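Local coordinates for TarM (Staphylococcus aureus subsp. aureus 21178, PDB 4X7R), which belongs to the glycosyltransferases of the GT-B fold, pairing two domains built on parallel sheets with a separate long antiparallel sheet, at residues I248-H253 / A261-E266; G229-M234 / K267-N272; E129-F134 / R143-D148. The protein carries 1 engineered substitution. All coordinates share one frame; numbering follows the deposited sequence.

Contact 1: I248-H253 / A261-E266. With 3YW ((2S)-2,3-dihydroxypropyl 2-acetamido-2-deoxy-alpha-D-glucopyranoside), chain F.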
loop_
_atom_site.group_PDB
_atom_site.type_symbol
_atom_site.label_atom_id
_atom_site.label_comp_id
_atom_site.label_asym_id
_atom_site.label_seq_id
_atom_site.Cartn_x
_atom_site.Cartn_y
_atom_site.Cartn_z
ATOM N N ILE A 248 7.578 4.012 -11.491
ATOM C CA ILE A 248 8.064 2.685 -11.095
ATOM C C ILE A 248 8.709 2.839 -9.696
ATOM O O ILE A 248 9.610 3.650 -9.496
ATOM C CB ILE A 248 8.934 2.039 -12.192
ATOM C CG1 ILE A 248 7.969 1.564 -13.343
ATOM C CG2 ILE A 248 9.746 0.860 -11.621
ATOM C CD1 ILE A 248 8.535 1.116 -14.565
ATOM N N HIS A 249 8.137 2.167 -8.710
ATOM C CA HIS A 249 8.567 2.317 -7.318
ATOM C C HIS A 249 9.572 1.242 -6.879
ATOM O O HIS A 249 10.147 1.345 -5.794
ATOM C CB HIS A 249 7.339 2.290 -6.388
ATOM C CG HIS A 249 6.507 3.520 -6.471
ATOM N ND1 HIS A 249 6.751 4.604 -5.651
ATOM C CD2 HIS A 249 5.465 3.809 -7.283
ATOM C CE1 HIS A 249 5.844 5.512 -5.974
ATOM N NE2 HIS A 249 5.054 5.077 -6.957
ATOM N N VAL A 250 9.794 0.246 -7.704
ATOM C CA VAL A 250 10.605 -0.924 -7.317
ATOM C C VAL A 250 11.731 -1.231 -8.311
ATOM O O VAL A 250 11.727 -0.747 -9.439
ATOM C CB VAL A 250 9.677 -2.182 -7.161
ATOM C CG1 VAL A 250 8.561 -1.960 -6.124
ATOM C CG2 VAL A 250 9.047 -2.570 -8.503
ATOM N N ASN A 251 12.617 -2.129 -7.918
ATOM C CA ASN A 251 13.599 -2.677 -8.825
ATOM C C ASN A 251 12.745 -3.511 -9.828
ATOM O O ASN A 251 11.919 -4.337 -9.411
ATOM C CB ASN A 251 14.610 -3.553 -8.056
ATOM C CG ASN A 251 15.734 -4.087 -8.911
ATOM O OD1 ASN A 251 15.543 -4.396 -10.089
ATOM N ND2 ASN A 251 16.932 -4.229 -8.341
ATOM N N HIS A 252 12.883 -3.213 -11.139
ATOM C CA HIS A 252 12.097 -3.825 -12.209
ATOM C C HIS A 252 12.472 -5.298 -12.485
ATOM O O HIS A 252 11.774 -5.977 -13.239
ATOM C CB HIS A 252 12.179 -2.977 -13.474
ATOM C CG HIS A 252 13.581 -2.869 -14.001
ATOM N ND1 HIS A 252 14.590 -2.255 -13.257
ATOM C CD2 HIS A 252 14.102 -3.313 -15.168
ATOM C CE1 HIS A 252 15.687 -2.371 -13.989
ATOM N NE2 HIS A 252 15.440 -2.998 -15.151
ATOM N N HIS A 253 13.554 -5.799 -11.894
ATOM C CA HIS A 253 13.885 -7.207 -12.081
ATOM C C HIS A 253 13.029 -8.025 -11.115
ATOM O O HIS A 253 12.639 -7.524 -10.040
ATOM C CB HIS A 253 15.360 -7.504 -11.774
ATOM C CG HIS A 253 16.329 -6.788 -12.648
ATOM N ND1 HIS A 253 16.793 -5.509 -12.320
ATOM C CD2 HIS A 253 16.983 -7.223 -13.750
ATOM C CE1 HIS A 253 17.675 -5.190 -13.257
ATOM N NE2 HIS A 253 17.828 -6.191 -14.139
ATOM N N ALA A 261 15.014 -12.478 -15.137
ATOM C CA ALA A 261 13.622 -12.121 -15.458
ATOM C C ALA A 261 13.182 -10.732 -14.937
ATOM O O ALA A 261 13.646 -10.279 -13.889
ATOM C CB ALA A 261 12.674 -13.190 -14.917
ATOM N N PHE A 262 12.258 -10.095 -15.654
ATOM C CA PHE A 262 11.679 -8.800 -15.292
ATOM C C PHE A 262 10.293 -8.993 -14.722
ATOM O O PHE A 262 9.598 -9.901 -15.153
ATOM C CB PHE A 262 11.617 -7.886 -16.528
ATOM C CG PHE A 262 12.991 -7.534 -17.039
ATOM C CD1 PHE A 262 13.869 -6.779 -16.261
ATOM C CD2 PHE A 262 13.423 -7.983 -18.276
ATOM C CE1 PHE A 262 15.146 -6.484 -16.712
ATOM C CE2 PHE A 262 14.709 -7.677 -18.733
ATOM C CZ PHE A 262 15.563 -6.932 -17.943
ATOM N N LYS A 263 9.886 -8.149 -13.758
ATOM C CA LYS A 263 8.534 -8.197 -13.177
ATOM C C LYS A 263 7.548 -7.869 -14.304
ATOM O O LYS A 263 7.812 -6.956 -15.083
ATOM C CB LYS A 263 8.385 -7.177 -12.033
ATOM C CG LYS A 263 9.271 -7.448 -10.823
ATOM C CD LYS A 263 9.053 -6.429 -9.732
ATOM C CE LYS A 263 9.521 -6.940 -8.389
ATOM N NZ LYS A 263 10.690 -6.183 -7.845
ATOM N N LYS A 264 6.476 -8.655 -14.444
ATOM C CA LYS A 264 5.487 -8.473 -15.513
ATOM C C LYS A 264 4.854 -7.093 -15.610
ATOM O O LYS A 264 4.858 -6.527 -16.698
ATOM C CB LYS A 264 4.436 -9.594 -15.563
ATOM C CG LYS A 264 4.683 -10.532 -16.755
ATOM C CD LYS A 264 5.379 -11.855 -16.413
ATOM C CE LYS A 264 6.875 -11.837 -16.674
ATOM N NZ LYS A 264 7.546 -12.993 -16.027
ATOM N N SER A 265 4.331 -6.549 -14.506
ATOM C CA SER A 265 3.668 -5.228 -14.503
ATOM C C SER A 265 4.614 -4.122 -14.927
ATOM O O SER A 265 4.319 -3.409 -15.882
ATOM C CB SER A 265 3.087 -4.900 -13.133
ATOM O OG SER A 265 2.178 -5.893 -12.695
ATOM N N GLU A 266 5.790 -4.034 -14.261
ATOM C CA GLU A 266 6.834 -3.038 -14.556
ATOM C C GLU A 266 7.355 -3.160 -15.973
ATOM O O GLU A 266 7.590 -2.135 -16.604
ATOM C CB GLU A 266 7.974 -3.080 -13.520
ATOM C CG GLU A 266 7.565 -2.508 -12.163
ATOM C CD GLU A 266 6.673 -3.364 -11.273
ATOM O OE1 GLU A 266 6.393 -4.525 -11.635
ATOM O OE2 GLU A 266 6.274 -2.883 -10.190
HETATM O O3A 3YW F . 5.103 -2.873 -4.874
HETATM C C4A 3YW F . 6.178 0.174 -2.975
HETATM C C5A 3YW F . 6.064 -1.283 -3.351
HETATM O O5 3YW F . 8.147 2.526 -3.210
HETATM C C6A 3YW F . 5.255 -1.486 -4.609
HETATM C C5 3YW F . 8.873 3.346 -2.285
HETATM C C6 3YW F . 8.413 4.766 -2.518
HETATM C C4 3YW F . 10.367 3.115 -2.499
HETATM O O6 3YW F . 8.650 5.189 -3.853
HETATM C C3 3YW F . 10.690 1.678 -2.104
HETATM O O4 3YW F . 11.123 4.000 -1.679
HETATM O O3 3YW F . 12.070 1.375 -2.303
HETATM O O7 3YW F . 10.977 -1.650 -3.827
HETATM C C7 3YW F . 10.487 -1.672 -2.702
HETATM C C8 3YW F . 10.574 -2.882 -1.822
HETATM N N2 3YW F . 9.852 -0.619 -2.186
HETATM C C2 3YW F . 9.798 0.678 -2.841
HETATM C C1 3YW F . 8.340 1.122 -3.062
HETATM O O1 3YW F . 7.377 0.494 -2.265
HETATM O O2 3YW F . 5.461 -1.993 -2.268
HETATM O O HOH W 1 6.293 -0.147 -9.546
#

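Contact 2: G229-M234 / K267-N272. With SUS (2-deoxy-3,6-di-O-sulfo-2-(sulfoamino)-alpha-D-glucopyranose), chain C.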
loop_
_atom_site.group_PDB
_atom_site.type_symbol
_atom_site.label_atom_id
_atom_site.label_comp_id
_atom_site.label_asym_id
_atom_site.label_seq_id
_atom_site.Cartn_x
_atom_site.Cartn_y
_atom_site.Cartn_z
ATOM N N GLY A 229 0.128 -2.532 -11.287
ATOM C CA GLY A 229 -0.956 -3.347 -11.819
ATOM C C GLY A 229 -2.109 -2.494 -12.329
ATOM O O GLY A 229 -2.930 -2.974 -13.120
ATOM N N SER A 230 -2.164 -1.202 -11.895
ATOM C CA SER A 230 -3.188 -0.248 -12.332
ATOM C C SER A 230 -2.873 0.442 -13.651
ATOM O O SER A 230 -3.740 1.133 -14.178
ATOM C CB SER A 230 -3.442 0.810 -11.258
ATOM O OG SER A 230 -4.368 0.250 -10.343
ATOM N N PHE A 231 -1.645 0.264 -14.188
ATOM C CA PHE A 231 -1.230 0.928 -15.430
ATOM C C PHE A 231 -2.205 0.761 -16.597
ATOM O O PHE A 231 -2.489 1.789 -17.219
ATOM C CB PHE A 231 0.218 0.595 -15.824
ATOM C CG PHE A 231 0.738 1.342 -17.026
ATOM C CD1 PHE A 231 1.298 2.607 -16.890
ATOM C CD2 PHE A 231 0.721 0.758 -18.292
ATOM C CE1 PHE A 231 1.825 3.272 -18.000
ATOM C CE2 PHE A 231 1.242 1.428 -19.401
ATOM C CZ PHE A 231 1.778 2.681 -19.251
ATOM N N PRO A 232 -2.753 -0.455 -16.894
ATOM C CA PRO A 232 -3.741 -0.569 -18.001
ATOM C C PRO A 232 -4.978 0.319 -17.872
ATOM O O PRO A 232 -5.484 0.755 -18.893
ATOM C CB PRO A 232 -4.125 -2.058 -18.002
ATOM C CG PRO A 232 -2.932 -2.755 -17.350
ATOM C CD PRO A 232 -2.500 -1.784 -16.278
ATOM N N LYS A 233 -5.437 0.630 -16.647
ATOM C CA LYS A 233 -6.595 1.538 -16.459
ATOM C C LYS A 233 -6.317 2.901 -17.035
ATOM O O LYS A 233 -7.161 3.420 -17.774
ATOM C CB LYS A 233 -7.029 1.636 -14.997
ATOM C CG LYS A 233 -7.443 0.287 -14.437
ATOM C CD LYS A 233 -7.563 0.330 -12.953
ATOM C CE LYS A 233 -8.172 -0.946 -12.448
ATOM N NZ LYS A 233 -7.134 -1.905 -12.009
ATOM N N MET A 234 -5.107 3.460 -16.750
ATOM C CA MET A 234 -4.697 4.758 -17.270
ATOM C C MET A 234 -4.372 4.629 -18.760
ATOM O O MET A 234 -4.817 5.455 -19.558
ATOM C CB MET A 234 -3.455 5.306 -16.512
ATOM C CG MET A 234 -2.931 6.662 -17.062
ATOM S SD MET A 234 -1.345 7.174 -16.368
ATOM C CE MET A 234 -0.228 5.952 -17.100
ATOM N N LYS A 267 7.440 -4.388 -16.514
ATOM C CA LYS A 267 7.931 -4.619 -17.891
ATOM C C LYS A 267 6.989 -3.991 -18.921
ATOM O O LYS A 267 7.442 -3.385 -19.902
ATOM C CB LYS A 267 8.118 -6.115 -18.158
ATOM C CG LYS A 267 8.640 -6.462 -19.557
ATOM C CD LYS A 267 9.058 -7.925 -19.634
ATOM C CE LYS A 267 9.170 -8.402 -21.061
ATOM N NZ LYS A 267 7.852 -8.815 -21.623
ATOM N N TYR A 268 5.677 -4.130 -18.674
ATOM C CA TYR A 268 4.633 -3.552 -19.516
ATOM C C TYR A 268 4.658 -2.008 -19.485
ATOM O O TYR A 268 4.487 -1.369 -20.518
ATOM C CB TYR A 268 3.259 -4.121 -19.118
ATOM C CG TYR A 268 2.147 -3.699 -20.047
ATOM C CD1 TYR A 268 2.040 -4.235 -21.330
ATOM C CD2 TYR A 268 1.195 -2.768 -19.646
ATOM C CE1 TYR A 268 1.017 -3.843 -22.191
ATOM C CE2 TYR A 268 0.161 -2.380 -20.492
ATOM C CZ TYR A 268 0.076 -2.918 -21.764
ATOM O OH TYR A 268 -0.938 -2.511 -22.596
ATOM N N ILE A 269 4.890 -1.415 -18.316
ATOM C CA ILE A 269 5.003 0.033 -18.169
ATOM C C ILE A 269 6.211 0.540 -18.992
ATOM O O ILE A 269 6.042 1.399 -19.866
ATOM C CB ILE A 269 5.072 0.451 -16.672
ATOM C CG1 ILE A 269 3.790 -0.013 -15.905
ATOM C CG2 ILE A 269 5.276 1.979 -16.517
ATOM C CD1 ILE A 269 3.893 0.085 -14.410
ATOM N N ILE A 270 7.402 -0.019 -18.733
ATOM C CA ILE A 270 8.658 0.331 -19.407
ATOM C C ILE A 270 8.559 0.209 -20.925
ATOM O O ILE A 270 8.927 1.147 -21.635
ATOM C CB ILE A 270 9.845 -0.500 -18.860
ATOM C CG1 ILE A 270 10.105 -0.206 -17.373
ATOM C CG2 ILE A 270 11.102 -0.287 -19.717
ATOM C CD1 ILE A 270 11.077 -1.298 -16.680
ATOM N N GLU A 271 8.064 -0.933 -21.418
ATOM C CA GLU A 271 7.912 -1.172 -22.853
ATOM C C GLU A 271 6.985 -0.199 -23.561
ATOM O O GLU A 271 7.172 0.066 -24.752
ATOM C CB GLU A 271 7.525 -2.621 -23.117
ATOM C CG GLU A 271 8.725 -3.542 -22.955
ATOM C CD GLU A 271 8.458 -5.032 -23.059
ATOM O OE1 GLU A 271 7.303 -5.457 -22.827
ATOM O OE2 GLU A 271 9.424 -5.779 -23.339
ATOM N N ASN A 272 6.042 0.385 -22.815
ATOM C CA ASN A 272 5.076 1.366 -23.318
ATOM C C ASN A 272 5.409 2.839 -23.004
ATOM O O ASN A 272 4.580 3.712 -23.271
ATOM C CB ASN A 272 3.671 0.983 -22.833
ATOM C CG ASN A 272 3.172 -0.195 -23.612
ATOM O OD1 ASN A 272 3.047 -0.142 -24.832
ATOM N ND2 ASN A 272 3.058 -1.327 -22.964
HETATM N N2 SUS C . -7.047 -4.662 -9.538
HETATM C C1 SUS C . -6.996 -6.820 -8.354
HETATM S S1 SUS C . -8.479 -3.724 -9.112
HETATM C C2 SUS C . -6.552 -5.368 -8.343
HETATM S S2 SUS C . -4.905 -7.894 -3.307
HETATM C C3 SUS C . -5.013 -5.287 -8.240
HETATM O O3 SUS C . -4.582 -3.915 -8.121
HETATM S S3 SUS C . -3.768 -3.302 -9.259
HETATM C C4 SUS C . -4.452 -6.116 -7.076
HETATM O O4 SUS C . -3.051 -6.133 -7.266
HETATM C C5 SUS C . -5.047 -7.569 -7.104
HETATM O O5 SUS C . -6.503 -7.498 -7.168
HETATM C C6 SUS C . -4.771 -8.377 -5.838
HETATM O O6 SUS C . -5.316 -7.652 -4.749
HETATM O O1S SUS C . -8.072 -2.593 -8.172
HETATM O O2S SUS C . -9.052 -3.197 -10.419
HETATM O O3S SUS C . -9.506 -4.611 -8.408
HETATM O O4S SUS C . -5.502 -6.771 -2.453
HETATM O O5S SUS C . -5.440 -9.260 -2.869
HETATM O O6S SUS C . -3.378 -7.866 -3.183
HETATM O O7S SUS C . -2.546 -4.178 -9.453
HETATM O O8S SUS C . -3.318 -1.881 -8.918
HETATM O O9S SUS C . -4.588 -3.278 -10.544
#

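Contact 3: E129-F134 / R143-D148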
loop_
_atom_site.group_PDB
_atom_site.type_symbol
_atom_site.label_atom_id
_atom_site.label_comp_id
_atom_site.label_asym_id
_atom_site.label_seq_id
_atom_site.Cartn_x
_atom_site.Cartn_y
_atom_site.Cartn_z
ATOM N N GLU A 129 -19.914 -5.404 12.298
ATOM C CA GLU A 129 -20.136 -6.251 11.137
ATOM C C GLU A 129 -21.136 -7.384 11.358
ATOM O O GLU A 129 -21.268 -7.918 12.465
ATOM C CB GLU A 129 -18.812 -6.773 10.574
ATOM C CG GLU A 129 -17.960 -5.659 9.992
ATOM C CD GLU A 129 -16.716 -6.096 9.247
ATOM O OE1 GLU A 129 -16.080 -7.093 9.664
ATOM O OE2 GLU A 129 -16.351 -5.411 8.264
ATOM N N LYS A 130 -21.873 -7.711 10.288
ATOM C CA LYS A 130 -22.864 -8.780 10.276
ATOM C C LYS A 130 -22.877 -9.420 8.900
ATOM O O LYS A 130 -22.779 -8.742 7.875
ATOM C CB LYS A 130 -24.261 -8.275 10.679
ATOM C CG LYS A 130 -25.330 -9.381 10.762
ATOM C CD LYS A 130 -26.654 -8.922 11.378
ATOM C CE LYS A 130 -27.436 -7.960 10.516
ATOM N NZ LYS A 130 -28.650 -7.470 11.207
ATOM N N VAL A 131 -22.997 -10.735 8.897
ATOM C CA VAL A 131 -23.043 -11.564 7.714
ATOM C C VAL A 131 -24.253 -12.487 7.843
ATOM O O VAL A 131 -24.480 -13.051 8.919
ATOM C CB VAL A 131 -21.677 -12.291 7.577
ATOM C CG1 VAL A 131 -21.819 -13.792 7.365
ATOM C CG2 VAL A 131 -20.808 -11.643 6.503
ATOM N N ILE A 132 -25.086 -12.564 6.789
ATOM C CA ILE A 132 -26.245 -13.470 6.769
ATOM C C ILE A 132 -26.093 -14.359 5.552
ATOM O O ILE A 132 -26.175 -13.870 4.425
ATOM C CB ILE A 132 -27.644 -12.794 6.828
ATOM C CG1 ILE A 132 -27.795 -11.855 8.035
ATOM C CG2 ILE A 132 -28.764 -13.848 6.801
ATOM C CD1 ILE A 132 -29.140 -11.049 8.045
ATOM N N ASP A 133 -25.811 -15.653 5.785
ATOM C CA ASP A 133 -25.672 -16.657 4.738
ATOM C C ASP A 133 -26.982 -17.412 4.636
ATOM O O ASP A 133 -27.489 -17.891 5.651
ATOM C CB ASP A 133 -24.513 -17.620 5.041
ATOM C CG ASP A 133 -23.142 -17.006 4.944
ATOM O OD1 ASP A 133 -23.053 -15.787 4.679
ATOM O OD2 ASP A 133 -22.147 -17.747 5.106
ATOM N N PHE A 134 -27.573 -17.454 3.432
ATOM C CA PHE A 134 -28.811 -18.182 3.196
ATOM C C PHE A 134 -28.513 -19.488 2.511
ATOM O O PHE A 134 -27.571 -19.589 1.723
ATOM C CB PHE A 134 -29.843 -17.357 2.420
ATOM C CG PHE A 134 -30.612 -16.379 3.271
ATOM C CD1 PHE A 134 -31.590 -16.820 4.157
ATOM C CD2 PHE A 134 -30.388 -15.007 3.160
ATOM C CE1 PHE A 134 -32.302 -15.910 4.944
ATOM C CE2 PHE A 134 -31.113 -14.098 3.936
ATOM C CZ PHE A 134 -32.065 -14.550 4.821
ATOM N N ARG A 143 -24.935 -14.561 0.468
ATOM C CA ARG A 143 -24.439 -13.870 1.640
ATOM C C ARG A 143 -24.733 -12.379 1.539
ATOM O O ARG A 143 -24.273 -11.732 0.593
ATOM C CB ARG A 143 -22.925 -14.103 1.842
ATOM C CG ARG A 143 -22.279 -13.121 2.834
ATOM C CD ARG A 143 -20.827 -13.422 3.125
ATOM N NE ARG A 143 -20.743 -14.537 4.069
ATOM C CZ ARG A 143 -19.671 -14.846 4.787
ATOM N NH1 ARG A 143 -18.568 -14.118 4.690
ATOM N NH2 ARG A 143 -19.706 -15.868 5.633
ATOM N N PHE A 144 -25.428 -11.835 2.547
ATOM C CA PHE A 144 -25.639 -10.402 2.708
ATOM C C PHE A 144 -24.635 -9.916 3.783
ATOM O O PHE A 144 -24.593 -10.463 4.899
ATOM C CB PHE A 144 -27.082 -10.088 3.150
ATOM C CG PHE A 144 -28.123 -10.331 2.089
ATOM C CD1 PHE A 144 -28.724 -11.579 1.954
ATOM C CD2 PHE A 144 -28.495 -9.315 1.213
ATOM C CE1 PHE A 144 -29.672 -11.810 0.956
ATOM C CE2 PHE A 144 -29.469 -9.540 0.231
ATOM C CZ PHE A 144 -30.053 -10.786 0.107
ATOM N N SER A 145 -23.839 -8.894 3.430
ATOM C CA SER A 145 -22.843 -8.263 4.293
ATOM C C SER A 145 -23.338 -6.893 4.735
ATOM O O SER A 145 -23.801 -6.095 3.908
ATOM C CB SER A 145 -21.498 -8.156 3.581
ATOM O OG SER A 145 -21.091 -9.455 3.187
ATOM N N PHE A 146 -23.268 -6.650 6.052
ATOM C CA PHE A 146 -23.725 -5.431 6.725
ATOM C C PHE A 146 -22.620 -4.767 7.535
ATOM O O PHE A 146 -21.761 -5.449 8.090
ATOM C CB PHE A 146 -24.880 -5.760 7.695
ATOM C CG PHE A 146 -26.089 -6.474 7.133
ATOM C CD1 PHE A 146 -26.062 -7.846 6.900
ATOM C CD2 PHE A 146 -27.285 -5.795 6.931
ATOM C CE1 PHE A 146 -27.178 -8.508 6.389
ATOM C CE2 PHE A 146 -28.407 -6.457 6.426
ATOM C CZ PHE A 146 -28.349 -7.812 6.164
ATOM N N ILE A 147 -22.674 -3.424 7.620
ATOM C CA ILE A 147 -21.843 -2.546 8.457
ATOM C C ILE A 147 -22.846 -1.614 9.153
ATOM O O ILE A 147 -23.649 -0.962 8.467
ATOM C CB ILE A 147 -20.752 -1.772 7.695
ATOM C CG1 ILE A 147 -19.696 -2.735 7.103
ATOM C CG2 ILE A 147 -20.090 -0.724 8.628
ATOM C CD1 ILE A 147 -18.841 -2.154 6.047
ATOM N N ASP A 148 -22.849 -1.614 10.508
ATOM C CA ASP A 148 -23.778 -0.854 11.367
ATOM C C ASP A 148 -25.244 -1.145 10.989
ATOM O O ASP A 148 -26.046 -0.218 10.818
ATOM C CB ASP A 148 -23.467 0.675 11.380
ATOM C CG ASP A 148 -22.009 1.063 11.610
ATOM O OD1 ASP A 148 -21.371 0.476 12.506
ATOM O OD2 ASP A 148 -21.518 1.968 10.903
#

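Contact 1: I248-H253 / A261-E266
Lys263 and the backbone of 251-253 make most of the polar links here. Lys263 N donates to His252 O at 2.9 Å, next to the single backbone bridge between His253 and Phe262. The side chain of Lys263 runs along the carbonyls of Asn251 and His253 and bends at its last torsion. NZ then reaches Asn251 O at 2.7 Å, meeting the carbonyl almost end-on (C=O...N 161°). It adds a weak bond to His253 O and another bond to Asn255 of the intervening loop.

An Asx turn shapes the same loop. Asn251 OD1 accepts from both N and ND1 of His253. The ND1 donor lies in the amide carbonyl plane, and OD1 lies in the plane of the imidazole, which fixes the turn of that ring.

The aromatic contacts centre on Phe262. Its ring lies beside that of His252, rim to rim, with planes only 8° apart and Phe262 CD1 3.6 Å from His252 CD2. The His253 ring meets Phe262 more obliquely. Gln293 bonds NE2 of both histidines, and Gln286 bonds ND1 of His252.

Glu266 supplies the remaining packing. Glu266 CG lies 4.0 Å from Ile248 CG2. The bend at chi2 (75°) then brings OE2 to 3.3 Å from Val250 CG2. A water 2.8 Å from Glu266 OE2 donates to it and accepts from His249 N.

Beyond this water lies the 3YW pocket. His249 ND1 bonds 3YW O6 at 2.7 Å, with NE2 held by Asp226. Val250 CG1 approaches 3YW O7 at 3.3 Å, while its other branch, CG2, faces Glu266. The chemistry suggests that a lysine ties the pocket loop to the start of helix 264-271, and that the Glu266 carboxylate, through one water, probably helps hold His249 N.

Contact 2: G229-M234 / K267-N272
Phe231 packs its ring against Ile269 and Tyr268, and these three residues bury the most surface. Phe231 lies on helix 231-235. Its CG is anti to the backbone N (chi1 -175°), which extends the ring toward helix 264-271.

Ile269 covers one face of that ring. Its CG1 is 3.5 Å from Phe231 CG and 3.9 Å from the centroid of the Phe231 ring, a CH-pi contact 28° off the ring normal. Ile269 CG2 rests nearer the CD1 and CE1 side of the ring.

Tyr268 meets the CD2 and CE2 side of the ring. The two side chains cross at about a right angle, with Phe231 CD2 3.8 Å from Tyr268 CD2. Tyr268 CE2 lies at the edge of the Phe231 ring, close to its plane. Pro232 CG adds a looser touch on Tyr268 CE2 at 4.4 Å.

Asn272 closes the far end, with CB 4.2 Å from Phe231 CE2. Its ND2 bonds Tyr268 O at 2.8 Å, tying the helix end back one turn. ND2 also lies above one face of the Tyr268 ring, toward its rim. Phe235 and Ile276 also pack against Phe231.

The segment 229-234 also borders the bound glycan. Lys233 NZ bonds O2S of the bound SUS at 2.8 Å and forms a salt bridge to the IDS unit, and Gly229 CA approaches SUS O7S at 3.0 Å. The contact itself is apolar. Its chemistry implies that dispersion and CH-pi contacts join the two helices, while the charge of Lys233 is directed to the sulfated glycan.

Contact 3: E129-F134 / R143-D148
Arg143 lies alongside Asp133 on the face shared with Val131, Ser145 and Ile147. Its CB starts 3.3 Å from Asp133 OD1, and CG stays beside the same oxygen. CD passes Val131 CG2 at 3.8 Å. There the chain bends (chi3 -78°) and turns the guanidinium side-on to the carboxylate. NE donates to Asp133 OD1 at 2.7 Å, using the syn lone pair. CZ lies 3.5 Å from Val131 CG1, which covers one face of the guanidinium. At the tip, NH1 meets Val131 CG2 and NH2 bonds Asp133 OD2 at 3.1 Å. The two planes are 33° apart, so the two-pronged salt bridge is twisted. Asp133 OD2 also pairs with Arg140. With Arg124 near NH2 too, this carboxylate probably offsets several positive charges.

The other face carries Lys130, Ile132, Phe144 and Phe146. Lys130 CE and NZ lie over the Phe146 ring, a CH-pi and a cation-pi contact, with NZ 4.8 Å from the Phe146 centroid. Ile132 CD1 touches Phe146 CE1 at 3.6 Å. Paired backbone hydrogen bonds join Lys130 with Phe146 and Ile132 with Phe144. This is the regular antiparallel pairing of a beta hairpin, strands 129-136 and 139-147, in the middle of a long meandering sheet.

Contacts 1 and 2 share helix 264-271, and their centres are 11 Å apart. They touch directly: Ile248 CD1 of contact 1 packs on Ile270 CG1 of contact 2 at 3.5 Å. In sequence, both segments of contact 1 fall between those of contact 2. Each borders a different bound ligand, contact 1 the 3YW pocket through its loop and contact 2 the sulfated glycan through segment 229-234. UDP is about 7 Å from the side chain of Val250. Contact 3 stands apart in the antiparallel sheet, its centre 39 Å from that of contact 1 and 37 Å from that of contact 2. It touches neither.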